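Local coordinates for protein induced by osmotic stress (Scheffersomyces stipitis, PDB 5YWN) that probably reduces haloketones asymmetrically with NADPH, as a member of the dihydroflavonol-4-reductase subfamily of the NAD(P)-dependent epimerase/dehydratase family, at residues P229-T234 and T264-Q269; E73-L78 and A114-R119. The protein carries 1 engineered substitution. All coordinates share one frame; numbering follows the deposited sequence.

Interaction 1: residues P229-T234 and T264-Q269; sequences PATTGT and TRFNGQ
G233 and F266 form an antiparallel hydrogen-bonded pair, the two backbones running 171° apart end to end, with F266 N to G233 O at 3.0 Å and G233 N to F266 O at 3.1 Å. T234 and R265 follow as a non-hydrogen-bonded pair. The carbonyl oxygen of F266 is gripped twice: besides G233 N it accepts from T232 OG1 at 2.8 Å, whose hydroxyl lies 19° off the carbonyl plane. That reach follows from the first torsion of T232 (chi1 -171°), which sets OG1 opposite its own amide nitrogen and beside its carbonyl carbon. The F266 ring folds back over the partner segment. G233 N lies 4.0 Å above one ring face, displaced toward the rim, whereas T234 C meets the ring edge in plane; F266 CD1 approaches G233 O to 3.2 Å. Outside the two segments, the F266 ring meets F196 edge to face. On the face shared by T234 and R265, R265 CG rests 3.5 Å from G233 O, the guanidinium reaching weakly to L135 O. Toward the helix 268-278, N267 is the N-cap, its OD1 accepting a weak bond from Q269 N. A water joins the first turn to the loop, donating to P229 O and accepting from G268 N. Both glycines are explained by space: a side chain on G268 would strike P229 O, and the backbone angles of G233 would press one against the preceding carbonyl. The chemistry implies a short, backbone-led pairing, fixed by a doubly held F266 carbonyl and by a glycine that its own backbone angles require, beside which the ring can lie.

Interaction 2: residues E73-L78 and A114-R119; sequences EVTIFL and APQITR
F77 N donates to R119 O at 3.1 Å, in the carbonyl plane and nearly straight (167° at the hydrogen), which together with the I76–R119 parallel bridge fixes the backbone register. Nearer the start of the strand the match is poorer: T118 N reaches T75 O at 3.2 Å in a weak, bent bond. A side-chain bond replaces regular pairing at V74. Q116 NE2 donates to V74 O at 2.9 Å, in the plane of that carbonyl but 18° out of its own amide plane. The bend at chi2 (-83°) turns the amide aside so that NE2 meets V74 O. With alanine in place of Q116, V74 O would probably lose this donor and a gap would open beside T75 CG2, which the CG of Q116 now meets. The F77–R119 bond joins adjacent strands of the parallel Rossmann sheet, 74-79 and 119-123, linked through helix 91-113 in a beta-alpha-beta crossover, and the others hold the loop leading into strand 119-123; the type I turn A114–I117, closed by I117 N to A114 O, leads out of that helix. Apolar contacts lie beside the polar ones. I117 and V74 run side by side in the same direction, I117 CD1 to V74 CG1 at 4.1 Å, and I117 CD1 also packs against F77 CB at 4.3 Å; I110 of the helix touches I117. On the sheet face that carries I76 and R119, the two side chains lie alongside each other, I76 CD1 to R119 CB at 3.8 Å, and F249 of helix 238-250 touches both. The guanidinium of R119 turns elsewhere, NH2 bonding to the carbonyl oxygens of A248 and K251.

In the fold
From the N terminus, interaction 2 comes first: residues 73-78 and 114-119 close a loop of 35 residues that is mostly helix 91-113, joining neighbouring strands of the seven-stranded parallel sheet. The chain then passes through strand 186-192 and helix 211-217 before interaction 1 closes a 29-residue loop, from 229-234 to 264-269, which contains strand 234-237, helix 238-250 and strand 258-261. The two loops neither nest nor cross. Interactions 1 and 2 have centres about 38 Å apart and nearest atoms about 22 Å apart, on opposite sides of the chain's centre. Interaction 2 ties the Rossmann core; interaction 1 ties the approach to strand 234-237 to the start of helix 268-278.

Interaction 1: residues P229-T234 and T264-Q269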
loop_
_atom_site.group_PDB
_atom_site.type_symbol
_atom_site.label_atom_id
_atom_site.label_comp_id
_atom_site.label_asym_id
_atom_site.label_seq_id
_atom_site.Cartn_x
_atom_site.Cartn_y
_atom_site.Cartn_z
ATOM N N PRO A 229 16.662 17.092 1.807
ATOM C CA PRO A 229 16.364 15.787 2.386
ATOM C C PRO A 229 17.123 14.702 1.695
ATOM O O PRO A 229 17.355 14.824 0.572
ATOM C CB PRO A 229 14.899 15.612 2.115
ATOM C CG PRO A 229 14.390 16.972 2.043
ATOM C CD PRO A 229 15.449 17.770 1.378
ATOM N N ALA A 230 17.546 13.683 2.422
ATOM C CA ALA A 230 18.279 12.549 1.861
ATOM C C ALA A 230 17.389 11.400 1.393
ATOM O O ALA A 230 17.840 10.420 0.893
ATOM C CB ALA A 230 19.333 12.054 2.815
ATOM N N THR A 231 16.114 11.597 1.514
ATOM C CA THR A 231 15.145 10.643 1.128
ATOM C C THR A 231 15.349 10.275 -0.336
ATOM O O THR A 231 15.633 11.116 -1.134
ATOM C CB THR A 231 13.735 11.239 1.334
ATOM O OG1 THR A 231 13.398 12.113 0.276
ATOM C CG2 THR A 231 13.658 12.058 2.584
ATOM N N THR A 232 15.270 8.989 -0.650
ATOM C CA THR A 232 15.471 8.519 -1.985
ATOM C C THR A 232 14.862 7.156 -2.240
ATOM O O THR A 232 14.550 6.476 -1.341
ATOM C CB THR A 232 16.960 8.590 -2.370
ATOM O OG1 THR A 232 17.141 8.322 -3.748
ATOM C CG2 THR A 232 17.775 7.647 -1.577
ATOM N N GLY A 233 14.708 6.787 -3.488
ATOM C CA GLY A 233 14.131 5.528 -3.879
ATOM C C GLY A 233 13.292 5.578 -5.139
ATOM O O GLY A 233 13.461 6.418 -5.946
ATOM N N THR A 234 12.370 4.648 -5.247
ATOM C CA THR A 234 11.392 4.634 -6.287
ATOM C C THR A 234 10.002 4.904 -5.706
ATOM O O THR A 234 9.718 4.552 -4.612
ATOM C CB THR A 234 11.479 3.328 -7.118
ATOM O OG1 THR A 234 10.901 3.517 -8.374
ATOM C CG2 THR A 234 10.774 2.289 -6.532
ATOM N N THR A 264 9.161 5.822 -11.137
ATOM C CA THR A 264 10.474 6.409 -11.335
ATOM C C THR A 264 11.242 6.684 -10.025
ATOM O O THR A 264 10.683 6.814 -8.997
ATOM C CB THR A 264 10.403 7.683 -12.203
ATOM O OG1 THR A 264 9.546 8.625 -11.599
ATOM C CG2 THR A 264 9.887 7.382 -13.564
ATOM N N ARG A 265 12.549 6.744 -10.155
ATOM C CA ARG A 265 13.474 7.152 -9.144
ATOM C C ARG A 265 13.448 8.627 -8.835
ATOM O O ARG A 265 13.277 9.416 -9.688
ATOM C CB ARG A 265 14.893 6.736 -9.511
ATOM C CG ARG A 265 15.276 5.513 -8.739
ATOM C CD ARG A 265 16.548 4.879 -9.148
ATOM N NE ARG A 265 16.424 3.469 -9.190
ATOM C CZ ARG A 265 16.413 2.693 -8.141
ATOM N NH1 ARG A 265 16.480 3.158 -6.949
ATOM N NH2 ARG A 265 16.341 1.422 -8.326
ATOM N N PHE A 266 13.645 8.918 -7.573
ATOM C CA PHE A 266 13.727 10.235 -7.041
ATOM C C PHE A 266 14.693 10.320 -5.871
ATOM O O PHE A 266 14.988 9.361 -5.235
ATOM C CB PHE A 266 12.366 10.679 -6.554
ATOM C CG PHE A 266 11.919 9.979 -5.334
ATOM C CD1 PHE A 266 11.340 8.762 -5.398
ATOM C CD2 PHE A 266 12.145 10.536 -4.131
ATOM C CE1 PHE A 266 10.944 8.116 -4.287
ATOM C CE2 PHE A 266 11.762 9.907 -2.994
ATOM C CZ PHE A 266 11.153 8.706 -3.073
ATOM N N ASN A 267 15.074 11.541 -5.579
ATOM C CA ASN A 267 15.688 11.918 -4.332
ATOM C C ASN A 267 15.133 13.211 -3.766
ATOM O O ASN A 267 14.248 13.762 -4.294
ATOM C CB ASN A 267 17.212 11.896 -4.397
ATOM C CG ASN A 267 17.803 12.990 -5.263
ATOM O OD1 ASN A 267 17.218 13.992 -5.502
ATOM N ND2 ASN A 267 18.995 12.763 -5.699
ATOM N N GLY A 268 15.741 13.677 -2.705
ATOM C CA GLY A 268 15.373 14.905 -2.070
ATOM C C GLY A 268 15.469 16.122 -2.979
ATOM O O GLY A 268 14.701 16.989 -2.877
ATOM N N GLN A 269 16.450 16.151 -3.852
ATOM C CA GLN A 269 16.562 17.203 -4.831
ATOM C C GLN A 269 15.418 17.219 -5.828
ATOM O O GLN A 269 14.907 18.233 -6.108
ATOM C CB GLN A 269 17.899 17.193 -5.535
ATOM C CG GLN A 269 18.179 18.439 -6.311
ATOM C CD GLN A 269 18.357 19.654 -5.455
ATOM O OE1 GLN A 269 19.240 19.719 -4.656
ATOM N NE2 GLN A 269 17.494 20.592 -5.617
HETATM O O HOH W 1 18.392 13.093 -1.348
#

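Interaction 2: residues E73-L78 and A114-R119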
loop_
_atom_site.group_PDB
_atom_site.type_symbol
_atom_site.label_atom_id
_atom_site.label_comp_id
_atom_site.label_asym_id
_atom_site.label_seq_id
_atom_site.Cartn_x
_atom_site.Cartn_y
_atom_site.Cartn_z
ATOM N N GLU A 73 -22.983 -11.278 0.707
ATOM C CA GLU A 73 -22.933 -10.557 -0.535
ATOM C C GLU A 73 -21.510 -10.294 -1.068
ATOM O O GLU A 73 -21.347 -10.020 -2.192
ATOM C CB GLU A 73 -23.775 -9.290 -0.476
ATOM C CG GLU A 73 -23.132 -8.155 0.277
ATOM C CD GLU A 73 -23.367 -8.227 1.777
ATOM O OE1 GLU A 73 -23.974 -9.188 2.216
ATOM O OE2 GLU A 73 -22.939 -7.280 2.476
ATOM N N VAL A 74 -20.520 -10.363 -0.208
ATOM C CA VAL A 74 -19.148 -10.106 -0.593
ATOM C C VAL A 74 -18.602 -11.259 -1.438
ATOM O O VAL A 74 -18.690 -12.363 -1.074
ATOM C CB VAL A 74 -18.280 -9.898 0.655
ATOM C CG1 VAL A 74 -16.788 -9.944 0.335
ATOM C CG2 VAL A 74 -18.663 -8.646 1.354
ATOM N N THR A 75 -18.089 -10.952 -2.601
ATOM C CA THR A 75 -17.400 -11.913 -3.427
ATOM C C THR A 75 -15.903 -11.624 -3.741
ATOM O O THR A 75 -15.301 -12.349 -4.420
ATOM C CB THR A 75 -18.142 -12.142 -4.721
ATOM O OG1 THR A 75 -18.069 -10.991 -5.499
ATOM C CG2 THR A 75 -19.592 -12.536 -4.486
ATOM N N ILE A 76 -15.403 -10.505 -3.267
ATOM C CA ILE A 76 -14.024 -10.057 -3.397
ATOM C C ILE A 76 -13.429 -9.652 -2.043
ATOM O O ILE A 76 -14.056 -8.976 -1.297
ATOM C CB ILE A 76 -13.899 -8.856 -4.362
ATOM C CG1 ILE A 76 -14.698 -9.084 -5.629
ATOM C CG2 ILE A 76 -12.462 -8.501 -4.631
ATOM C CD1 ILE A 76 -14.065 -10.027 -6.600
ATOM N N PHE A 77 -12.220 -10.090 -1.751
ATOM C CA PHE A 77 -11.537 -9.694 -0.534
ATOM C C PHE A 77 -10.205 -9.042 -0.843
ATOM O O PHE A 77 -9.366 -9.647 -1.405
ATOM C CB PHE A 77 -11.359 -10.861 0.410
ATOM C CG PHE A 77 -11.034 -10.487 1.828
ATOM C CD1 PHE A 77 -9.826 -9.957 2.163
ATOM C CD2 PHE A 77 -11.962 -10.666 2.827
ATOM C CE1 PHE A 77 -9.541 -9.623 3.461
ATOM C CE2 PHE A 77 -11.699 -10.314 4.123
ATOM C CZ PHE A 77 -10.483 -9.803 4.442
ATOM N N LEU A 78 -10.038 -7.814 -0.430
ATOM C CA LEU A 78 -8.766 -7.155 -0.497
ATOM C C LEU A 78 -8.163 -7.017 0.904
ATOM O O LEU A 78 -8.620 -6.247 1.715
ATOM C CB LEU A 78 -8.914 -5.847 -1.191
ATOM C CG LEU A 78 -9.841 -5.801 -2.397
ATOM C CD1 LEU A 78 -10.040 -4.429 -2.944
ATOM C CD2 LEU A 78 -9.350 -6.705 -3.477
ATOM N N ALA A 114 -16.677 -18.183 3.645
ATOM C CA ALA A 114 -16.971 -17.377 2.519
ATOM C C ALA A 114 -16.607 -18.036 1.221
ATOM O O ALA A 114 -15.826 -17.572 0.490
ATOM C CB ALA A 114 -16.315 -16.037 2.686
ATOM N N PRO A 115 -17.233 -19.149 0.918
ATOM C CA PRO A 115 -16.974 -19.899 -0.309
ATOM C C PRO A 115 -17.340 -19.180 -1.591
ATOM O O PRO A 115 -16.879 -19.520 -2.617
ATOM C CB PRO A 115 -17.828 -21.158 -0.148
ATOM C CG PRO A 115 -18.797 -20.830 0.861
ATOM C CD PRO A 115 -18.259 -19.781 1.726
ATOM N N GLN A 116 -18.205 -18.212 -1.478
ATOM C CA GLN A 116 -18.605 -17.377 -2.560
ATOM C C GLN A 116 -17.507 -16.448 -3.069
ATOM O O GLN A 116 -17.623 -15.953 -4.118
ATOM C CB GLN A 116 -19.848 -16.596 -2.196
ATOM C CG GLN A 116 -19.626 -15.327 -1.438
ATOM C CD GLN A 116 -19.466 -15.546 0.016
ATOM O OE1 GLN A 116 -19.396 -16.638 0.467
ATOM N NE2 GLN A 116 -19.384 -14.496 0.733
ATOM N N ILE A 117 -16.473 -16.226 -2.292
ATOM C CA ILE A 117 -15.434 -15.313 -2.712
ATOM C C ILE A 117 -14.575 -15.956 -3.785
ATOM O O ILE A 117 -13.983 -16.932 -3.592
ATOM C CB ILE A 117 -14.592 -14.800 -1.548
ATOM C CG1 ILE A 117 -15.421 -13.984 -0.601
ATOM C CG2 ILE A 117 -13.479 -13.901 -2.057
ATOM C CD1 ILE A 117 -14.719 -13.473 0.612
ATOM N N THR A 118 -14.698 -15.399 -4.962
ATOM C CA THR A 118 -13.940 -15.646 -6.158
ATOM C C THR A 118 -12.473 -15.114 -6.278
ATOM O O THR A 118 -11.680 -15.654 -6.953
ATOM C CB THR A 118 -14.762 -15.232 -7.371
ATOM O OG1 THR A 118 -14.845 -13.831 -7.396
ATOM C CG2 THR A 118 -16.146 -15.786 -7.280
ATOM N N ARG A 119 -12.245 -13.952 -5.717
ATOM C CA ARG A 119 -10.973 -13.283 -5.825
ATOM C C ARG A 119 -10.486 -12.715 -4.499
ATOM O O ARG A 119 -11.231 -12.174 -3.771
ATOM C CB ARG A 119 -10.967 -12.229 -6.917
ATOM C CG ARG A 119 -11.290 -12.722 -8.293
ATOM C CD ARG A 119 -10.126 -13.423 -8.928
ATOM N NE ARG A 119 -9.205 -12.501 -9.498
ATOM C CZ ARG A 119 -9.224 -12.116 -10.748
ATOM N NH1 ARG A 119 -10.087 -12.617 -11.555
ATOM N NH2 ARG A 119 -8.381 -11.240 -11.169
#